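Putative uncharacterized protein (Dictyostelium purpureum, PDB 4R12) probably serves as an essential subunit of gamma-secretase, the complex that cuts membrane proteins such as Notch within the lipid bilayer. Local coordinates at residues C192-G197 with N547-G552; S238-T243 with N326-A331; T426-V431 with I450-I455. All coordinates share one frame; numbering follows the deposited sequence.

Interaction 1. Residues C192-G197 with N547-G552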
loop_
_atom_site.group_PDB
_atom_site.type_symbol
_atom_site.label_atom_id
_atom_site.label_comp_id
_atom_site.label_asym_id
_atom_site.label_seq_id
_atom_site.Cartn_x
_atom_site.Cartn_y
_atom_site.Cartn_z
ATOM N N CYS A 192 17.726 -7.874 -9.262
ATOM C CA CYS A 192 16.715 -7.167 -8.485
ATOM C C CYS A 192 16.162 -5.977 -9.266
ATOM O O CYS A 192 16.711 -5.603 -10.300
ATOM C CB CYS A 192 17.292 -6.704 -7.142
ATOM S SG CYS A 192 18.553 -5.453 -7.290
ATOM N N GLU A 193 15.064 -5.398 -8.780
ATOM C CA GLU A 193 14.448 -4.233 -9.417
ATOM C C GLU A 193 14.021 -3.221 -8.358
ATOM O O GLU A 193 13.715 -3.603 -7.227
ATOM C CB GLU A 193 13.229 -4.638 -10.260
ATOM C CG GLU A 193 13.469 -5.757 -11.261
ATOM C CD GLU A 193 14.340 -5.322 -12.434
ATOM O OE1 GLU A 193 14.628 -4.110 -12.556
ATOM O OE2 GLU A 193 14.735 -6.196 -13.240
ATOM N N PRO A 194 14.016 -1.928 -8.715
ATOM C CA PRO A 194 13.567 -0.893 -7.779
ATOM C C PRO A 194 12.148 -1.145 -7.284
ATOM O O PRO A 194 11.294 -1.556 -8.065
ATOM C CB PRO A 194 13.632 0.390 -8.612
ATOM C CG PRO A 194 14.685 0.106 -9.644
ATOM C CD PRO A 194 14.477 -1.349 -9.987
ATOM N N VAL A 195 11.917 -0.916 -5.997
ATOM C CA VAL A 195 10.573 -0.984 -5.459
ATOM C C VAL A 195 9.837 0.257 -5.908
ATOM O O VAL A 195 10.268 1.370 -5.625
ATOM C CB VAL A 195 10.577 -1.078 -3.918
ATOM C CG1 VAL A 195 9.143 -0.996 -3.365
ATOM C CG2 VAL A 195 11.235 -2.364 -3.494
ATOM N N GLY A 196 8.731 0.079 -6.621
ATOM C CA GLY A 196 7.995 1.219 -7.123
ATOM C C GLY A 196 6.760 0.791 -7.884
ATOM O O GLY A 196 6.331 -0.352 -7.788
ATOM N N GLY A 197 6.193 1.704 -8.656
ATOM C CA GLY A 197 5.015 1.363 -9.435
ATOM C C GLY A 197 4.393 2.566 -10.085
ATOM O O GLY A 197 5.097 3.504 -10.453
ATOM N N ASN A 547 4.533 7.502 -12.992
ATOM C CA ASN A 547 5.640 6.782 -12.365
ATOM C C ASN A 547 5.795 7.092 -10.870
ATOM O O ASN A 547 5.757 8.254 -10.466
ATOM C CB ASN A 547 6.975 7.127 -13.037
ATOM C CG ASN A 547 7.141 6.510 -14.418
ATOM O OD1 ASN A 547 6.403 5.606 -14.829
ATOM N ND2 ASN A 547 8.153 6.981 -15.128
ATOM N N ALA A 548 5.989 6.050 -10.072
ATOM C CA ALA A 548 6.334 6.195 -8.664
ATOM C C ALA A 548 7.632 5.428 -8.453
ATOM O O ALA A 548 7.636 4.198 -8.401
ATOM C CB ALA A 548 5.221 5.674 -7.767
ATOM N N LEU A 549 8.729 6.176 -8.359
ATOM C CA LEU A 549 10.079 5.631 -8.436
ATOM C C LEU A 549 11.048 6.603 -7.784
ATOM O O LEU A 549 10.953 7.814 -7.982
ATOM C CB LEU A 549 10.488 5.379 -9.898
ATOM C CG LEU A 549 11.924 4.908 -10.201
ATOM C CD1 LEU A 549 12.154 3.491 -9.703
ATOM C CD2 LEU A 549 12.251 5.001 -11.697
ATOM N N SER A 550 11.972 6.066 -6.998
ATOM C CA SER A 550 12.953 6.893 -6.308
ATOM C C SER A 550 13.731 7.742 -7.294
ATOM O O SER A 550 14.066 7.285 -8.387
ATOM C CB SER A 550 13.918 6.026 -5.499
ATOM O OG SER A 550 14.903 6.832 -4.865
ATOM N N LEU A 551 14.006 8.982 -6.921
ATOM C CA LEU A 551 14.846 9.844 -7.747
ATOM C C LEU A 551 16.323 9.432 -7.670
ATOM O O LEU A 551 17.173 9.962 -8.403
ATOM C CB LEU A 551 14.681 11.307 -7.324
ATOM C CG LEU A 551 13.302 11.934 -7.559
ATOM C CD1 LEU A 551 13.287 13.369 -7.040
ATOM C CD2 LEU A 551 12.915 11.894 -9.028
ATOM N N GLY A 552 16.625 8.488 -6.785
ATOM C CA GLY A 552 17.988 8.014 -6.608
ATOM C C GLY A 552 18.461 7.055 -7.687
ATOM O O GLY A 552 19.657 6.742 -7.758
HETATM O O HOH W 1 12.098 3.327 -6.120
#
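G197 and A548 face each other as an antiparallel, hydrogen-bonded pair, where strand 192-203 pairs with strand 542-548, two strands far apart in sequence. Two backbone bonds close the pair. G197 N gives its hydrogen to A548 O at 2.9 Å, a fairly straight bond (163°) that lies in the carbonyl plane. The return bond, from A548 N to G197 O, is shorter at 2.7 Å but more bent, and its donor stands tilted by 30° from the carbonyl plane of the glycine. CB of A548 lies 3.5 Å from G197 O, resting against the same carbonyl that the backbone N grips. Glycine suits position 196 because its alpha carbon passes only 3.3 Å from A548 O, and any side chain there would run into that oxygen.

Beyond the pair the two segments diverge, and a water takes over. It donates to V195 O at 2.7 Å and accepts from S550 N at 2.9 Å, so both backbone groups, which belong to buried residues, are satisfied although they do not meet directly. Near this water L549 has CG anti to its backbone N (chi1 175°), which brings CD1 to CB of P194. W562 of strand 561-564 touches both of these apolar side chains.

The polar side chains of 547-552 look elsewhere. N547 spans two partners, with OD1 taking a hydrogen bond from Q198 NE2 and ND2 bonded to Y280 OH on helix 276-287. S550 OG bonds to P570 O and also closes an ST turn, accepting from G552 N at 3.1 Å.

Interaction 2. Residues S238-T243 with N326-A331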
loop_
_atom_site.group_PDB
_atom_site.type_symbol
_atom_site.label_atom_id
_atom_site.label_comp_id
_atom_site.label_asym_id
_atom_site.label_seq_id
_atom_site.Cartn_x
_atom_site.Cartn_y
_atom_site.Cartn_z
ATOM N N SER A 238 -6.044 0.956 2.993
ATOM C CA SER A 238 -7.125 0.568 2.095
ATOM C C SER A 238 -8.506 1.033 2.575
ATOM O O SER A 238 -9.410 1.235 1.751
ATOM C CB SER A 238 -7.091 -0.951 1.860
ATOM O OG SER A 238 -7.331 -1.674 3.050
ATOM N N PHE A 239 -8.689 1.245 3.882
ATOM C CA PHE A 239 -9.947 1.865 4.322
ATOM C C PHE A 239 -10.088 3.240 3.652
ATOM O O PHE A 239 -11.134 3.533 3.050
ATOM C CB PHE A 239 -10.017 1.974 5.856
ATOM C CG PHE A 239 -11.341 2.496 6.398
ATOM C CD1 PHE A 239 -11.652 3.853 6.359
ATOM C CD2 PHE A 239 -12.236 1.634 7.022
ATOM C CE1 PHE A 239 -12.849 4.329 6.888
ATOM C CE2 PHE A 239 -13.427 2.114 7.561
ATOM C CZ PHE A 239 -13.736 3.456 7.491
ATOM N N ALA A 240 -9.042 4.069 3.735
ATOM C CA ALA A 240 -9.036 5.366 3.063
ATOM C C ALA A 240 -9.169 5.252 1.539
ATOM O O ALA A 240 -9.863 6.054 0.909
ATOM C CB ALA A 240 -7.752 6.169 3.424
ATOM N N THR A 241 -8.519 4.256 0.943
ATOM C CA THR A 241 -8.671 4.057 -0.499
ATOM C C THR A 241 -10.139 3.818 -0.886
ATOM O O THR A 241 -10.648 4.420 -1.835
ATOM C CB THR A 241 -7.808 2.887 -0.989
ATOM O OG1 THR A 241 -6.440 3.144 -0.641
ATOM C CG2 THR A 241 -7.938 2.727 -2.507
ATOM N N VAL A 242 -10.820 2.951 -0.140
ATOM C CA VAL A 242 -12.249 2.712 -0.359
ATOM C C VAL A 242 -13.054 3.990 -0.168
ATOM O O VAL A 242 -13.977 4.317 -0.952
ATOM C CB VAL A 242 -12.776 1.629 0.609
ATOM C CG1 VAL A 242 -14.293 1.541 0.554
ATOM C CG2 VAL A 242 -12.158 0.281 0.269
ATOM N N THR A 243 -12.711 4.706 0.896
ATOM C CA THR A 243 -13.368 5.967 1.227
ATOM C C THR A 243 -13.286 6.951 0.075
ATOM O O THR A 243 -14.312 7.454 -0.400
ATOM C CB THR A 243 -12.733 6.613 2.481
ATOM O OG1 THR A 243 -12.911 5.753 3.615
ATOM C CG2 THR A 243 -13.393 7.973 2.770
ATOM N N ASN A 326 -5.078 9.695 5.875
ATOM C CA ASN A 326 -3.956 8.869 6.296
ATOM C C ASN A 326 -4.241 8.135 7.597
ATOM O O ASN A 326 -3.966 8.650 8.696
ATOM C CB ASN A 326 -2.697 9.727 6.429
ATOM C CG ASN A 326 -1.428 8.884 6.380
ATOM O OD1 ASN A 326 -1.256 7.977 7.192
ATOM N ND2 ASN A 326 -0.565 9.146 5.397
ATOM N N GLN A 327 -4.781 6.923 7.430
ATOM C CA GLN A 327 -5.332 6.049 8.485
ATOM C C GLN A 327 -6.587 6.649 9.126
ATOM O O GLN A 327 -6.509 7.400 10.109
ATOM C CB GLN A 327 -4.265 5.731 9.546
ATOM C CG GLN A 327 -2.974 5.159 8.952
ATOM C CD GLN A 327 -2.127 4.421 9.987
ATOM O OE1 GLN A 327 -2.242 3.202 10.150
ATOM N NE2 GLN A 327 -1.299 5.164 10.712
ATOM N N ILE A 328 -7.752 6.315 8.570
ATOM C CA ILE A 328 -9.006 6.930 9.033
ATOM C C ILE A 328 -10.087 5.904 9.379
ATOM O O ILE A 328 -11.259 6.263 9.583
ATOM C CB ILE A 328 -9.559 7.926 7.981
ATOM C CG1 ILE A 328 -9.881 7.224 6.654
ATOM C CG2 ILE A 328 -8.577 9.091 7.767
ATOM C CD1 ILE A 328 -10.643 8.131 5.662
ATOM N N GLY A 329 -9.681 4.635 9.492
ATOM C CA GLY A 329 -10.618 3.538 9.687
ATOM C C GLY A 329 -10.744 3.051 11.123
ATOM O O GLY A 329 -11.523 2.132 11.430
ATOM N N ARG A 330 -9.978 3.660 12.017
ATOM C CA ARG A 330 -10.126 3.353 13.433
ATOM C C ARG A 330 -10.358 4.585 14.263
ATOM O O ARG A 330 -9.689 4.772 15.277
ATOM C CB ARG A 330 -8.899 2.631 13.971
ATOM C CG ARG A 330 -8.921 1.165 13.740
ATOM C CD ARG A 330 -7.703 0.499 14.364
ATOM N NE ARG A 330 -7.841 0.265 15.791
ATOM C CZ ARG A 330 -8.420 -0.802 16.335
ATOM N NH1 ARG A 330 -8.963 -1.738 15.564
ATOM N NH2 ARG A 330 -8.463 -0.928 17.657
ATOM N N ALA A 331 -11.303 5.418 13.849
ATOM C CA ALA A 331 -11.673 6.575 14.648
ATOM C C ALA A 331 -11.973 6.121 16.083
ATOM O O ALA A 331 -12.537 5.040 16.296
ATOM C CB ALA A 331 -12.853 7.293 14.030
HETATM O O HOH W 2 -7.101 4.281 6.170
#
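The ring of F239 lies flat against the backbone of G329 in the large lobe of nicastrin, whose sequence family belongs to the zinc exopeptidase clan; here helix 234-252 packs on the loop that follows strand 319-325. This is a CH-pi contact: G329 CA sits 3.4 Å from the ring centroid and only 8° off the ring normal. Glycine suits the place, since a CB would clash with F239 CG. With CG anti to its own backbone N (chi1 -175°), F239 projects from the helix far enough to lay its face against G329. Replacing it with an alanine would probably leave the alpha carbon of G329 without its aromatic partner and set the loop less firmly on the helix.

I328 reaches the helix from beside the ring. Its CG1 branch, held between backbone N and carbonyl carbon, passes F239 CD1 at 3.8 Å and the methyl of A240 at 4.0 Å, where the small alanine lets the isoleucine lie close to the helix. Farther out, CD1 of I328 meets T243 tip to tip. A water joins the two backbones by accepting from both A240 N and I328 N. Although T243 offers its methyl to the isoleucine, its hydroxyl is committed to the helix: OG1 donates to F239 O at 2.9 Å, from above the carbonyl plane.

Interaction 3. Residues T426-V431 with I450-I455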
loop_
_atom_site.group_PDB
_atom_site.type_symbol
_atom_site.label_atom_id
_atom_site.label_comp_id
_atom_site.label_asym_id
_atom_site.label_seq_id
_atom_site.Cartn_x
_atom_site.Cartn_y
_atom_site.Cartn_z
ATOM N N THR A 426 -18.274 3.222 10.499
ATOM C CA THR A 426 -18.006 4.659 10.324
ATOM C C THR A 426 -17.880 5.073 8.857
ATOM O O THR A 426 -17.835 6.265 8.557
ATOM C CB THR A 426 -16.696 5.117 11.046
ATOM O OG1 THR A 426 -15.563 4.438 10.482
ATOM C CG2 THR A 426 -16.757 4.860 12.555
ATOM N N LEU A 427 -17.816 4.105 7.945
ATOM C CA LEU A 427 -17.492 4.414 6.557
ATOM C C LEU A 427 -18.512 5.342 5.867
ATOM O O LEU A 427 -18.123 6.317 5.220
ATOM C CB LEU A 427 -17.336 3.109 5.753
ATOM C CG LEU A 427 -16.968 3.238 4.284
ATOM C CD1 LEU A 427 -15.701 4.051 4.108
ATOM C CD2 LEU A 427 -16.777 1.815 3.714
ATOM N N ASN A 428 -19.804 5.056 6.010
ATOM C CA ASN A 428 -20.829 5.887 5.374
ATOM C C ASN A 428 -20.724 7.362 5.800
ATOM O O ASN A 428 -20.713 8.269 4.960
ATOM C CB ASN A 428 -22.222 5.353 5.705
ATOM C CG ASN A 428 -22.570 4.073 4.931
ATOM O OD1 ASN A 428 -21.789 3.585 4.117
ATOM N ND2 ASN A 428 -23.758 3.536 5.190
ATOM N N ASP A 429 -20.628 7.573 7.110
ATOM C CA ASP A 429 -20.457 8.911 7.677
ATOM C C ASP A 429 -19.216 9.612 7.132
ATOM O O ASP A 429 -19.290 10.774 6.726
ATOM C CB ASP A 429 -20.401 8.840 9.208
ATOM C CG ASP A 429 -21.790 8.841 9.839
ATOM O OD1 ASP A 429 -22.762 9.117 9.109
ATOM O OD2 ASP A 429 -21.904 8.590 11.055
ATOM N N ILE A 430 -18.079 8.910 7.100
ATOM C CA ILE A 430 -16.857 9.519 6.599
ATOM C C ILE A 430 -16.989 9.870 5.104
ATOM O O ILE A 430 -16.591 10.971 4.686
ATOM C CB ILE A 430 -15.637 8.592 6.867
ATOM C CG1 ILE A 430 -15.403 8.497 8.385
ATOM C CG2 ILE A 430 -14.381 9.113 6.163
ATOM C CD1 ILE A 430 -14.344 7.461 8.816
ATOM N N VAL A 431 -17.571 8.966 4.303
ATOM C CA VAL A 431 -17.777 9.272 2.887
ATOM C C VAL A 431 -18.714 10.478 2.722
ATOM O O VAL A 431 -18.436 11.397 1.934
ATOM C CB VAL A 431 -18.347 8.070 2.109
ATOM C CG1 VAL A 431 -18.642 8.454 0.653
ATOM C CG2 VAL A 431 -17.359 6.899 2.161
ATOM N N ILE A 450 -24.696 9.598 -0.700
ATOM C CA ILE A 450 -23.579 8.669 -0.912
ATOM C C ILE A 450 -24.051 7.436 -1.679
ATOM O O ILE A 450 -25.203 7.034 -1.586
ATOM C CB ILE A 450 -22.903 8.235 0.397
ATOM C CG1 ILE A 450 -23.872 7.478 1.306
ATOM C CG2 ILE A 450 -22.353 9.457 1.126
ATOM C CD1 ILE A 450 -23.184 6.862 2.526
ATOM N N ASP A 451 -23.153 6.843 -2.452
ATOM C CA ASP A 451 -23.518 5.688 -3.248
ATOM C C ASP A 451 -23.284 4.432 -2.411
ATOM O O ASP A 451 -22.194 3.862 -2.414
ATOM C CB ASP A 451 -22.715 5.675 -4.552
ATOM C CG ASP A 451 -23.194 4.614 -5.531
ATOM O OD1 ASP A 451 -23.721 3.581 -5.083
ATOM O OD2 ASP A 451 -23.022 4.812 -6.747
ATOM N N LYS A 452 -24.325 4.003 -1.704
ATOM C CA LYS A 452 -24.200 2.895 -0.762
ATOM C C LYS A 452 -23.993 1.574 -1.482
ATOM O O LYS A 452 -23.301 0.713 -0.975
ATOM C CB LYS A 452 -25.427 2.815 0.145
ATOM C CG LYS A 452 -25.479 3.946 1.180
ATOM C CD LYS A 452 -26.682 3.805 2.108
ATOM C CE LYS A 452 -26.718 4.956 3.125
ATOM N NZ LYS A 452 -27.911 4.875 3.997
ATOM N N ASN A 453 -24.591 1.420 -2.662
ATOM C CA ASN A 453 -24.401 0.181 -3.424
ATOM C C ASN A 453 -22.915 -0.003 -3.741
ATOM O O ASN A 453 -22.353 -1.083 -3.562
ATOM C CB ASN A 453 -25.227 0.190 -4.720
ATOM C CG ASN A 453 -25.140 -1.140 -5.482
ATOM O OD1 ASN A 453 -25.836 -2.103 -5.150
ATOM N ND2 ASN A 453 -24.285 -1.191 -6.496
ATOM N N PHE A 454 -22.279 1.067 -4.198
ATOM C CA PHE A 454 -20.853 1.058 -4.505
ATOM C C PHE A 454 -19.977 0.808 -3.255
ATOM O O PHE A 454 -19.040 -0.013 -3.284
ATOM C CB PHE A 454 -20.477 2.387 -5.171
ATOM C CG PHE A 454 -19.033 2.505 -5.553
ATOM C CD1 PHE A 454 -18.592 2.067 -6.794
ATOM C CD2 PHE A 454 -18.112 3.098 -4.683
ATOM C CE1 PHE A 454 -17.261 2.195 -7.154
ATOM C CE2 PHE A 454 -16.784 3.225 -5.038
ATOM C CZ PHE A 454 -16.354 2.783 -6.277
ATOM N N ILE A 455 -20.279 1.511 -2.169
ATOM C CA ILE A 455 -19.564 1.329 -0.891
ATOM C C ILE A 455 -19.614 -0.143 -0.453
ATOM O O ILE A 455 -18.588 -0.751 -0.110
ATOM C CB ILE A 455 -20.168 2.255 0.242
ATOM C CG1 ILE A 455 -19.849 3.734 -0.036
ATOM C CG2 ILE A 455 -19.647 1.855 1.623
ATOM C CD1 ILE A 455 -20.695 4.742 0.798
#
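With CG1 anti to the carbonyl carbon and CG2 anti to the backbone N (chi1 -70°), I455 spreads both branches toward helix 427-441. On the facing helix L427 sets CG anti to its backbone N (chi1 -179°), and the two side chains slide past each other in opposite directions, L427 CD2 lying 3.6 Å from I455 CG2. V431 instead comes at I455 tip to tip, its CG2 4.2 Å from I455 CD1, while its other methyl, CG1, lies 3.9 Å from I450 CG2.

N428 joins this apolar patch with both its CB and its amide oxygen. The side chains of I450 and N428 cross at about a right angle, I450 CD1 lying 3.6 Å from N428 CB, and OD1 of N428 stands 3.7 Å from I455 CD1. N428 ND2 also lies beside CE of K452, whose extended chain carries its ammonium group farther out, at an exposed position suited to a lysine.

I450 precedes the second helix, and D451 is its N-cap: OD1 accepts from F454 N at 3.0 Å, met from above the carboxylate plane. Short and acidic, aspartate suits this start, where its charge would probably interact favourably with the helix dipole, and the cap bond probably helps to define the start of helix 452-463. The contact itself rests on van der Waals packing of L427, V431, I450 and I455, with the N428 side chain packed among them.

How the interactions relate
Interactions 2 and 3 are neighbours, with centres about 12 Å apart, and they touch: L427 and I430 of helix 427-441 pack on T243 of helix 234-252, I430 also reaches I328, and T426 meets the ring of F239. Helix 452-463 joins this cluster, since its Y459 touches F239, so three helices and the loop 326-331 share one packed region. Interaction 1 stands apart, its centre about 25 Å from that of interaction 2 and 34 Å from that of interaction 3, which lies across the chain's centre from it. Interaction 1 pairs strands about 350 residues apart in sequence; between them in the chain, interaction 2 closes before interaction 3 opens.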